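Local coordinates for MccB protein (Escherichia coli, PDB 3H5N), which binds ATP and probably adenylates the microcin C7 precursor peptide, initiating biosynthesis of this antibiotic as a bacterial relative of ubiquitin E1 enzymes, at residues L124-I129 with N172-I177. Residues are numbered along the deposited sequence; the frame is centred on the assembly and turned at random.
Sequences LGCGGI and NKTEVI. With ATP (adenosine-5'-triphosphate), chain G.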
# COMPACT_ATOMS: atom_id res chain seq x y z
N LEU A 124 1.18 -29.70 -12.74
CA LEU A 124 1.54 -30.70 -11.73
C LEU A 124 2.42 -30.04 -10.67
O LEU A 124 3.63 -29.92 -10.84
CB LEU A 124 2.25 -31.90 -12.37
CG LEU A 124 2.51 -33.12 -11.49
CD1 LEU A 124 1.20 -33.63 -10.84
CD2 LEU A 124 3.16 -34.19 -12.32
N GLY A 125 1.79 -29.62 -9.58
CA GLY A 125 2.46 -28.78 -8.57
C GLY A 125 1.89 -27.38 -8.61
O GLY A 125 2.01 -26.69 -9.63
N CYS A 126 1.26 -26.98 -7.51
CA CYS A 126 0.56 -25.72 -7.41
C CYS A 126 1.18 -24.83 -6.33
O CYS A 126 0.46 -24.11 -5.62
CB CYS A 126 -0.94 -25.97 -7.13
SG CYS A 126 -1.81 -26.64 -8.57
N GLY A 127 2.50 -24.87 -6.23
CA GLY A 127 3.23 -24.00 -5.33
C GLY A 127 3.63 -22.71 -6.04
O GLY A 127 2.88 -22.17 -6.85
N GLY A 128 4.84 -22.23 -5.75
CA GLY A 128 5.30 -20.95 -6.30
C GLY A 128 5.33 -20.92 -7.81
O GLY A 128 4.91 -19.94 -8.43
N ILE A 129 5.86 -21.99 -8.42
CA ILE A 129 5.99 -22.06 -9.88
C ILE A 129 4.61 -22.21 -10.51
O ILE A 129 4.26 -21.47 -11.44
CB ILE A 129 6.94 -23.21 -10.35
CG1 ILE A 129 8.34 -23.07 -9.74
CG2 ILE A 129 6.99 -23.30 -11.89
CD1 ILE A 129 9.18 -21.99 -10.38
N ASN A 172 -7.40 -25.72 0.21
CA ASN A 172 -6.65 -26.45 -0.80
C ASN A 172 -6.02 -25.47 -1.77
O ASN A 172 -6.69 -24.55 -2.24
CB ASN A 172 -7.56 -27.40 -1.59
CG ASN A 172 -7.88 -28.69 -0.84
OD1 ASN A 172 -7.25 -29.00 0.17
ND2 ASN A 172 -8.86 -29.43 -1.34
N LYS A 173 -4.73 -25.67 -2.07
CA LYS A 173 -4.05 -24.87 -3.09
C LYS A 173 -4.84 -24.84 -4.41
O LYS A 173 -5.10 -23.78 -4.95
CB LYS A 173 -2.63 -25.35 -3.33
CG LYS A 173 -1.74 -25.18 -2.12
CD LYS A 173 -0.31 -25.45 -2.45
CE LYS A 173 0.54 -25.42 -1.18
NZ LYS A 173 1.97 -25.55 -1.55
N THR A 174 -5.24 -26.02 -4.90
CA THR A 174 -5.94 -26.10 -6.19
C THR A 174 -7.29 -25.36 -6.21
O THR A 174 -7.65 -24.81 -7.25
CB THR A 174 -6.24 -27.54 -6.58
OG1 THR A 174 -7.09 -28.11 -5.57
CG2 THR A 174 -4.97 -28.34 -6.72
N GLU A 175 -8.02 -25.40 -5.10
CA GLU A 175 -9.31 -24.72 -5.01
C GLU A 175 -9.13 -23.22 -5.17
O GLU A 175 -9.88 -22.59 -5.92
CB GLU A 175 -10.07 -24.99 -3.69
CG GLU A 175 -11.47 -24.35 -3.72
CD GLU A 175 -12.23 -24.35 -2.39
OE1 GLU A 175 -11.60 -24.19 -1.31
OE2 GLU A 175 -13.49 -24.48 -2.44
N VAL A 176 -8.17 -22.66 -4.44
CA VAL A 176 -7.89 -21.21 -4.50
C VAL A 176 -7.32 -20.77 -5.85
O VAL A 176 -7.76 -19.76 -6.42
CB VAL A 176 -6.96 -20.75 -3.35
CG1 VAL A 176 -6.65 -19.26 -3.47
CG2 VAL A 176 -7.63 -21.04 -2.00
N ILE A 177 -6.36 -21.53 -6.38
CA ILE A 177 -5.89 -21.24 -7.73
C ILE A 177 -7.05 -21.21 -8.71
O ILE A 177 -7.20 -20.22 -9.42
CB ILE A 177 -4.76 -22.17 -8.20
CG1 ILE A 177 -3.48 -21.88 -7.41
CG2 ILE A 177 -4.46 -21.94 -9.67
CD1 ILE A 177 -2.36 -22.86 -7.70
PG ATP G . 7.57 -24.20 0.52
O1G ATP G . 6.77 -24.22 1.80
O2G ATP G . 8.43 -22.98 0.35
O3G ATP G . 8.29 -25.49 0.18
PB ATP G . 5.35 -25.15 -0.96
O1B ATP G . 3.99 -24.66 -0.52
O2B ATP G . 5.81 -26.53 -0.55
O3B ATP G . 6.43 -24.01 -0.62
PA ATP G . 6.57 -25.28 -3.53
O1A ATP G . 6.92 -23.87 -3.97
O2A ATP G . 7.62 -26.19 -2.94
O3A ATP G . 5.30 -25.12 -2.56
O5' ATP G . 5.90 -26.05 -4.78
C5' ATP G . 5.77 -27.47 -4.81
C4' ATP G . 4.29 -27.79 -4.86
O4' ATP G . 4.13 -29.07 -5.47
C3' ATP G . 3.63 -27.86 -3.48
O3' ATP G . 2.34 -27.21 -3.54
C2' ATP G . 3.47 -29.35 -3.20
O2' ATP G . 2.30 -29.65 -2.45
C1' ATP G . 3.39 -29.94 -4.60
N9 ATP G . 3.98 -31.29 -4.66
C8 ATP G . 5.23 -31.63 -4.29
N7 ATP G . 5.44 -32.96 -4.50
C5 ATP G . 4.30 -33.46 -5.00
C6 ATP G . 3.83 -34.79 -5.43
N6 ATP G . 4.66 -35.85 -5.35
N1 ATP G . 2.56 -34.91 -5.90
C2 ATP G . 1.72 -33.85 -5.97
N3 ATP G . 2.08 -32.60 -5.59
C4 ATP G . 3.33 -32.36 -5.10
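The side chain of Cys126 meets Ile177 and Thr174, while Lys173 runs past its carbonyl O on the way to ATP. The tight part is apolar. Ile177 CD1 presses end-on against Cys126 CB at 3.5 Å, closer than carbon atoms usually pack. Cys126 SG sits between two methyls, 3.9 Å from Ile177 CD1 and 4.0 Å from Thr174 CG2. With SG anti to the carbonyl carbon (chi1 -71°), the sulfur faces helix 173-184. Thr174 turns its methyl to the sulfur, while its hydroxyl OG1 is hydrogen-bonded to Glu192. Leu147 of strand 144-149 touches both Cys126 and Ile177 and closes this apolar patch.

The contact is looser toward the nucleotide. Lys173 CD passes 3.5 Å from Cys126 O. No hydrogen bond joins the two segments directly; ATP bridges them instead. The lysine chain is extended beyond CG, which carries NZ alongside the loop to the ligand. There Lys173 NZ donates to ATP O3' at 2.6 Å and to ATP O1B at 2.4 Å, a length too short to be taken literally. This one nitrogen lies between the ribose and the beta-phosphate.

From the other segment, Gly128 N gives ATP O1A a nearly straight bond of 3.2 Å (175°). Gly127 is the N-cap of helix 128-140. Without a side chain, its CA lets the nucleotide lie close against the loop, 3.4 Å from ATP O5'. Asp149 OD2 accepts a hydrogen bond from Cys126 N and is also hydrogen-bonded to ATP. Arg97 of the second subunit is a further ATP partner. The strand-glycine turn-helix is consistent with the Rossmann-type GxGxxG motif of ThiF/E1 enzymes, joined at the ATP site by a lysine from helix 173-184.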